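Local coordinates for PPC domain-containing protein (Archaeoglobus fulgidus, PDB 2H6L) that is of unknown function but binds zinc, belongs to the PCC (PPC) domain family, and assembles as three copies of the chain, at residues K20-V23 with R24-E28; E28-E32 with K33-A37. One frame throughout, in Å; residues are numbered along the deposited sequence.

Interaction 1 (K20-V23 with R24-E28); sequences KDLV and RQIEE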
ATOM      1  N   LYS A  20     -19.221  -5.029  11.352  1.00 23.22           N
ATOM      2  CA  LYS A  20     -18.835  -3.900  12.202  1.00 24.16           C
ATOM      3  C   LYS A  20     -18.002  -2.908  11.396  1.00 23.79           C
ATOM      4  O   LYS A  20     -17.410  -3.281  10.388  1.00 23.22           O
ATOM      5  CB  LYS A  20     -18.009  -4.392  13.395  1.00 25.20           C
ATOM      6  CG  LYS A  20     -18.716  -5.409  14.274  1.00 28.74           C
ATOM      7  CD  LYS A  20     -19.914  -4.793  14.984  1.00 29.61           C
ATOM      8  CE  LYS A  20     -20.595  -5.815  15.896  1.00 32.37           C
ATOM      9  NZ  LYS A  20     -21.644  -5.193  16.758  1.00 34.69           N
ATOM     10  N   ASP A  21     -17.938  -1.656  11.851  1.00 22.34           N
ATOM     11  CA  ASP A  21     -17.170  -0.631  11.142  1.00 20.86           C
ATOM     12  C   ASP A  21     -15.673  -0.912  11.116  1.00 18.84           C
ATOM     13  O   ASP A  21     -15.060  -1.223  12.135  1.00 18.70           O
ATOM     14  CB  ASP A  21     -17.398   0.751  11.758  1.00 20.31           C
ATOM     15  CG  ASP A  21     -16.729   1.856  10.955  1.00 19.37           C
ATOM     16  OD1 ASP A  21     -17.215   2.156   9.847  1.00 21.38           O
ATOM     17  OD2 ASP A  21     -15.711   2.412  11.417  1.00 19.75           O
ATOM     18  N   LEU A  22     -15.084  -0.771   9.938  1.00 20.19           N
ATOM     19  CA  LEU A  22     -13.668  -1.028   9.761  1.00 18.86           C
ATOM     20  C   LEU A  22     -12.810  -0.093  10.612  1.00 19.22           C
ATOM     21  O   LEU A  22     -11.980  -0.548  11.389  1.00 16.38           O
ATOM     22  CB  LEU A  22     -13.307  -0.890   8.276  1.00 20.89           C
ATOM     23  CG  LEU A  22     -12.088  -1.690   7.810  1.00 20.06           C
ATOM     24  CD1 LEU A  22     -11.975  -1.663   6.292  1.00 18.45           C
ATOM     25  CD2 LEU A  22     -10.850  -1.119   8.459  1.00 22.62           C
ATOM     26  N   VAL A  23     -13.023   1.215  10.475  1.00 18.21           N
ATOM     27  CA  VAL A  23     -12.247   2.183  11.237  1.00 18.24           C
ATOM     28  C   VAL A  23     -12.410   1.992  12.740  1.00 19.82           C
ATOM     29  O   VAL A  23     -11.431   1.987  13.481  1.00 20.58           O
ATOM     30  CB  VAL A  23     -12.649   3.630  10.891  1.00 18.71           C
ATOM     31  CG1 VAL A  23     -11.692   4.611  11.563  1.00 15.94           C
ATOM     32  CG2 VAL A  23     -12.650   3.824   9.390  1.00 20.58           C
ATOM     33  N   ARG A  24     -13.649   1.831  13.192  1.00 22.19           N
ATOM     34  CA  ARG A  24     -13.920   1.659  14.618  1.00 22.11           C
ATOM     35  C   ARG A  24     -13.214   0.461  15.247  1.00 20.57           C
ATOM     36  O   ARG A  24     -12.704   0.555  16.368  1.00 19.59           O
ATOM     37  CB  ARG A  24     -15.427   1.546  14.862  1.00 24.84           C
ATOM     38  CG  ARG A  24     -16.218   2.770  14.418  1.00 31.39           C
ATOM     39  CD  ARG A  24     -15.849   4.007  15.220  1.00 34.51           C
ATOM     40  NE  ARG A  24     -16.505   5.204  14.700  1.00 39.11           N
ATOM     41  CZ  ARG A  24     -16.440   6.406  15.266  1.00 40.10           C
ATOM     42  NH1 ARG A  24     -15.747   6.582  16.383  1.00 40.97           N
ATOM     43  NH2 ARG A  24     -17.065   7.435  14.713  1.00 40.96           N
ATOM     44  N   GLN A  25     -13.185  -0.665  14.538  1.00 19.59           N
ATOM     45  CA  GLN A  25     -12.535  -1.861  15.063  1.00 18.19           C
ATOM     46  C   GLN A  25     -11.045  -1.645  15.260  1.00 17.79           C
ATOM     47  O   GLN A  25     -10.486  -2.021  16.285  1.00 19.11           O
ATOM     48  CB  GLN A  25     -12.761  -3.046  14.133  1.00 18.82           C
ATOM     49  CG  GLN A  25     -14.210  -3.467  14.054  1.00 21.49           C
ATOM     50  CD  GLN A  25     -14.400  -4.778  13.327  1.00 22.99           C
ATOM     51  OE1 GLN A  25     -13.927  -5.822  13.772  1.00 22.71           O
ATOM     52  NE2 GLN A  25     -15.095  -4.729  12.200  1.00 26.46           N
ATOM     53  N   ILE A  26     -10.400  -1.038  14.274  1.00 16.71           N
ATOM     54  CA  ILE A  26      -8.978  -0.774  14.378  1.00 15.63           C
ATOM     55  C   ILE A  26      -8.727   0.141  15.572  1.00 16.31           C
ATOM     56  O   ILE A  26      -7.852  -0.123  16.396  1.00 15.89           O
ATOM     57  CB  ILE A  26      -8.442  -0.115  13.080  1.00 14.10           C
ATOM     58  CG1 ILE A  26      -8.547  -1.124  11.925  1.00 15.21           C
ATOM     59  CG2 ILE A  26      -6.997   0.358  13.282  1.00 11.80           C
ATOM     60  CD1 ILE A  26      -8.014  -0.628  10.584  1.00 11.85           C
ATOM     61  N   GLU A  27      -9.507   1.210  15.673  1.00 18.06           N
ATOM     62  CA  GLU A  27      -9.344   2.148  16.776  1.00 21.08           C
ATOM     63  C   GLU A  27      -9.506   1.461  18.127  1.00 21.11           C
ATOM     64  O   GLU A  27      -8.827   1.814  19.086  1.00 22.40           O
ATOM     65  CB  GLU A  27     -10.331   3.317  16.638  1.00 23.92           C
ATOM     66  CG  GLU A  27     -10.204   4.049  15.295  1.00 30.47           C
ATOM     67  CD  GLU A  27     -10.622   5.510  15.356  1.00 34.71           C
ATOM     68  OE1 GLU A  27     -11.623   5.820  16.037  1.00 36.70           O
ATOM     69  OE2 GLU A  27      -9.952   6.350  14.706  1.00 35.81           O
ATOM     70  N   GLU A  28     -10.394   0.474  18.212  1.00 21.43           N
ATOM     71  CA  GLU A  28     -10.576  -0.231  19.475  1.00 22.56           C
ATOM     72  C   GLU A  28      -9.318  -1.033  19.767  1.00 22.10           C
ATOM     73  O   GLU A  28      -8.847  -1.085  20.904  1.00 22.20           O
ATOM     74  CB  GLU A  28     -11.797  -1.153  19.410  1.00 25.11           C
ATOM     75  CG  GLU A  28     -13.124  -0.400  19.410  1.00 28.00           C
ATOM     76  CD  GLU A  28     -14.316  -1.309  19.179  1.00 31.77           C
ATOM     77  OE1 GLU A  28     -14.469  -2.296  19.930  1.00 32.88           O
ATOM     78  OE2 GLU A  28     -15.101  -1.034  18.246  1.00 34.41           O
TER
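With chi1 at -174°, D21 swings its CG anti to its backbone N and lays the carboxylate over the start of the helix, where OD2 accepts from R24 N at 2.8 Å. This is an N-cap bond: D21 stands just ahead of the first helical residue and satisfies an amide with no helical carbonyl to meet it from the preceding turn. That amide meets OD2 on the anti side of the carboxylate oxygen, 17° out of the carboxylate plane. Chi1 of R24 (-60°) sets CG beside the backbone N, 3.1 Å from D21 OD2, and the bend at chi2 turns the rest of the chain; NE stays 4.4 Å from that oxygen, beyond a salt bridge. Q25 extends beyond CG past K20 CB, with NE2 at 3.2 Å, and gives K20 O a weak bond, while its OE1 accepts from D17 N. Regular helical bonding starts with Q25 N to D21 O, and L22 CD2 lies alongside CD1 of I26, one turn later, at 3.6 Å. D21 OD1 takes A108 N of strand 99-110. L22 also packs on that strand and on strand 70-82, and I26 on V115 of strand 113-119, seating the helix start against the sheet.

Interaction 2 (E28-E32 with K33-A37); sequences EFLEE and KGIHA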
ATOM      1  N   GLU A  28     -10.394   0.474  18.212  1.00 21.43           N
ATOM      2  CA  GLU A  28     -10.576  -0.231  19.475  1.00 22.56           C
ATOM      3  C   GLU A  28      -9.318  -1.033  19.767  1.00 22.10           C
ATOM      4  O   GLU A  28      -8.847  -1.085  20.904  1.00 22.20           O
ATOM      5  CB  GLU A  28     -11.797  -1.153  19.410  1.00 25.11           C
ATOM      6  CG  GLU A  28     -13.124  -0.400  19.410  1.00 28.00           C
ATOM      7  CD  GLU A  28     -14.316  -1.309  19.179  1.00 31.77           C
ATOM      8  OE1 GLU A  28     -14.469  -2.296  19.930  1.00 32.88           O
ATOM      9  OE2 GLU A  28     -15.101  -1.034  18.246  1.00 34.41           O
ATOM     10  N   PHE A  29      -8.766  -1.656  18.733  1.00 21.55           N
ATOM     11  CA  PHE A  29      -7.549  -2.433  18.897  1.00 21.42           C
ATOM     12  C   PHE A  29      -6.409  -1.551  19.415  1.00 22.06           C
ATOM     13  O   PHE A  29      -5.699  -1.917  20.355  1.00 22.71           O
ATOM     14  CB  PHE A  29      -7.133  -3.041  17.562  1.00 21.17           C
ATOM     15  CG  PHE A  29      -5.793  -3.703  17.604  1.00 20.21           C
ATOM     16  CD1 PHE A  29      -5.611  -4.879  18.317  1.00 18.64           C
ATOM     17  CD2 PHE A  29      -4.699  -3.128  16.963  1.00 19.79           C
ATOM     18  CE1 PHE A  29      -4.358  -5.475  18.397  1.00 21.11           C
ATOM     19  CE2 PHE A  29      -3.441  -3.714  17.034  1.00 18.97           C
ATOM     20  CZ  PHE A  29      -3.268  -4.893  17.754  1.00 19.46           C
ATOM     21  N   LEU A  30      -6.237  -0.389  18.791  1.00 20.86           N
ATOM     22  CA  LEU A  30      -5.180   0.543  19.169  1.00 20.83           C
ATOM     23  C   LEU A  30      -5.295   0.991  20.623  1.00 20.19           C
ATOM     24  O   LEU A  30      -4.293   1.055  21.339  1.00 17.84           O
ATOM     25  CB  LEU A  30      -5.202   1.765  18.236  1.00 18.78           C
ATOM     26  CG  LEU A  30      -5.044   1.415  16.748  1.00 19.66           C
ATOM     27  CD1 LEU A  30      -5.302   2.633  15.861  1.00 20.16           C
ATOM     28  CD2 LEU A  30      -3.647   0.879  16.529  1.00 16.87           C
ATOM     29  N   GLU A  31      -6.514   1.310  21.053  1.00 22.40           N
ATOM     30  CA  GLU A  31      -6.754   1.749  22.430  1.00 24.83           C
ATOM     31  C   GLU A  31      -6.373   0.637  23.404  1.00 24.54           C
ATOM     32  O   GLU A  31      -5.748   0.878  24.436  1.00 22.84           O
ATOM     33  CB  GLU A  31      -8.232   2.110  22.627  1.00 28.86           C
ATOM     34  CG  GLU A  31      -8.721   3.311  21.819  1.00 35.76           C
ATOM     35  CD  GLU A  31      -8.505   4.640  22.532  1.00 40.84           C
ATOM     36  OE1 GLU A  31      -7.377   4.887  23.011  1.00 43.50           O
ATOM     37  OE2 GLU A  31      -9.465   5.441  22.607  1.00 41.44           O
ATOM     38  N   GLU A  32      -6.751  -0.588  23.059  1.00 25.34           N
ATOM     39  CA  GLU A  32      -6.461  -1.748  23.892  1.00 25.17           C
ATOM     40  C   GLU A  32      -4.969  -1.989  24.049  1.00 22.49           C
ATOM     41  O   GLU A  32      -4.493  -2.318  25.139  1.00 22.22           O
ATOM     42  CB  GLU A  32      -7.128  -2.987  23.297  1.00 30.31           C
ATOM     43  CG  GLU A  32      -6.684  -4.297  23.917  1.00 37.94           C
ATOM     44  CD  GLU A  32      -7.395  -5.487  23.313  1.00 41.80           C
ATOM     45  OE1 GLU A  32      -7.333  -5.646  22.075  1.00 44.38           O
ATOM     46  OE2 GLU A  32      -8.015  -6.261  24.077  1.00 44.53           O
ATOM     47  N   LYS A  33      -4.226  -1.828  22.961  1.00 21.24           N
ATOM     48  CA  LYS A  33      -2.783  -2.040  22.995  1.00 21.48           C
ATOM     49  C   LYS A  33      -2.023  -0.775  23.359  1.00 21.13           C
ATOM     50  O   LYS A  33      -0.838  -0.828  23.662  1.00 22.10           O
ATOM     51  CB  LYS A  33      -2.286  -2.552  21.639  1.00 22.04           C
ATOM     52  CG  LYS A  33      -2.816  -3.922  21.261  1.00 24.29           C
ATOM     53  CD  LYS A  33      -2.342  -4.989  22.240  1.00 26.85           C
ATOM     54  CE  LYS A  33      -2.974  -6.343  21.941  1.00 28.64           C
ATOM     55  NZ  LYS A  33      -2.541  -7.389  22.916  1.00 30.97           N
ATOM     56  N   GLY A  34      -2.710   0.361  23.338  1.00 21.10           N
ATOM     57  CA  GLY A  34      -2.047   1.611  23.654  1.00 21.69           C
ATOM     58  C   GLY A  34      -1.086   2.046  22.557  1.00 20.60           C
ATOM     59  O   GLY A  34      -0.022   2.593  22.841  1.00 21.79           O
ATOM     60  N   ILE A  35      -1.455   1.792  21.305  1.00 19.55           N
ATOM     61  CA  ILE A  35      -0.624   2.187  20.164  1.00 22.42           C
ATOM     62  C   ILE A  35      -1.015   3.615  19.775  1.00 20.47           C
ATOM     63  O   ILE A  35      -2.169   3.866  19.442  1.00 19.32           O
ATOM     64  CB  ILE A  35      -0.871   1.277  18.934  1.00 22.91           C
ATOM     65  CG1 ILE A  35      -0.754  -0.201  19.323  1.00 23.11           C
ATOM     66  CG2 ILE A  35       0.130   1.613  17.836  1.00 21.85           C
ATOM     67  CD1 ILE A  35       0.609  -0.601  19.781  1.00 28.96           C
ATOM     68  N   HIS A  36      -0.064   4.543  19.809  1.00 20.79           N
ATOM     69  CA  HIS A  36      -0.352   5.936  19.470  1.00 22.03           C
ATOM     70  C   HIS A  36       0.192   6.376  18.119  1.00 21.86           C
ATOM     71  O   HIS A  36      -0.173   7.437  17.613  1.00 21.85           O
ATOM     72  CB  HIS A  36       0.193   6.862  20.560  1.00 23.49           C
ATOM     73  CG  HIS A  36      -0.442   6.654  21.900  1.00 26.73           C
ATOM     74  ND1 HIS A  36      -0.013   7.302  23.038  1.00 28.92           N
ATOM     75  CD2 HIS A  36      -1.477   5.866  22.283  1.00 27.43           C
ATOM     76  CE1 HIS A  36      -0.754   6.921  24.065  1.00 29.27           C
ATOM     77  NE2 HIS A  36      -1.649   6.050  23.633  1.00 28.51           N
ATOM     78  N   ALA A  37       1.065   5.560  17.537  1.00 20.79           N
ATOM     79  CA  ALA A  37       1.654   5.862  16.239  1.00 19.01           C
ATOM     80  C   ALA A  37       1.862   4.544  15.500  1.00 18.71           C
ATOM     81  O   ALA A  37       2.368   3.585  16.075  1.00 17.02           O
ATOM     82  CB  ALA A  37       2.988   6.582  16.426  1.00 14.04           C
TER
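K33 and G34 close the helix on F29, L30 and E31 in a Schellman motif, with G34 as the C-prime residue at positive phi (71°). The 6→1 bond from I35 N to L30 O, 2.9 Å long, is the firm one; the companion from G34 N to E31 O is weak at 3.3 Å. The first bond draws I35 back toward the helix it follows, and L30 O also takes a weak bond from G34 N, two amides on one carbonyl. The last regular turn is kept by K33 N, which donates to F29 O at 3.0 Å. The tightly packed part is apolar. L30 CD2 meets I35 CB at 3.7 Å, the two side chains crossing at about a right angle. L30 is buried, packing on V79 of strand 70-82 and on P86 and C88 of strand 85-96. F29, also buried, turns its ring edge-to-face with F12 and packs on V3 of a second subunit. The solvent side is looser: E32, K33 and G34 are exposed, and E32 OE1 lies 5.2 Å from K33 NZ without contact. The aliphatic part of K33 is put to use. Its chi1 (-65°) puts CG over one face of the F29 ring, a CH-pi contact 4.0 Å from the centroid and 29° off the ring normal; beyond the bend at chi2, K33 CE comes 3.9 Å from F29 CE1.

Overall arrangement
Interactions 1 and 2 illustrate how the two ends of one short helix, 22-33, can be finished by different means. Their centres lie 11 Å apart, and E28 belongs to both. The helix lies beside the zinc site of H89, H91 and H104 without touching the metal. In 20-28 the side chain of V23 is about 8 Å from that of H104 and about 11 Å from a bound zinc ion, and that of E27 is about 8 Å from that of H89; in 28-37 the side chain of L30 is about 10 Å from that of H89. E27 OE2 accepts from C88 N, tying the middle of the helix to strand 85-96, which carries H89 and H91.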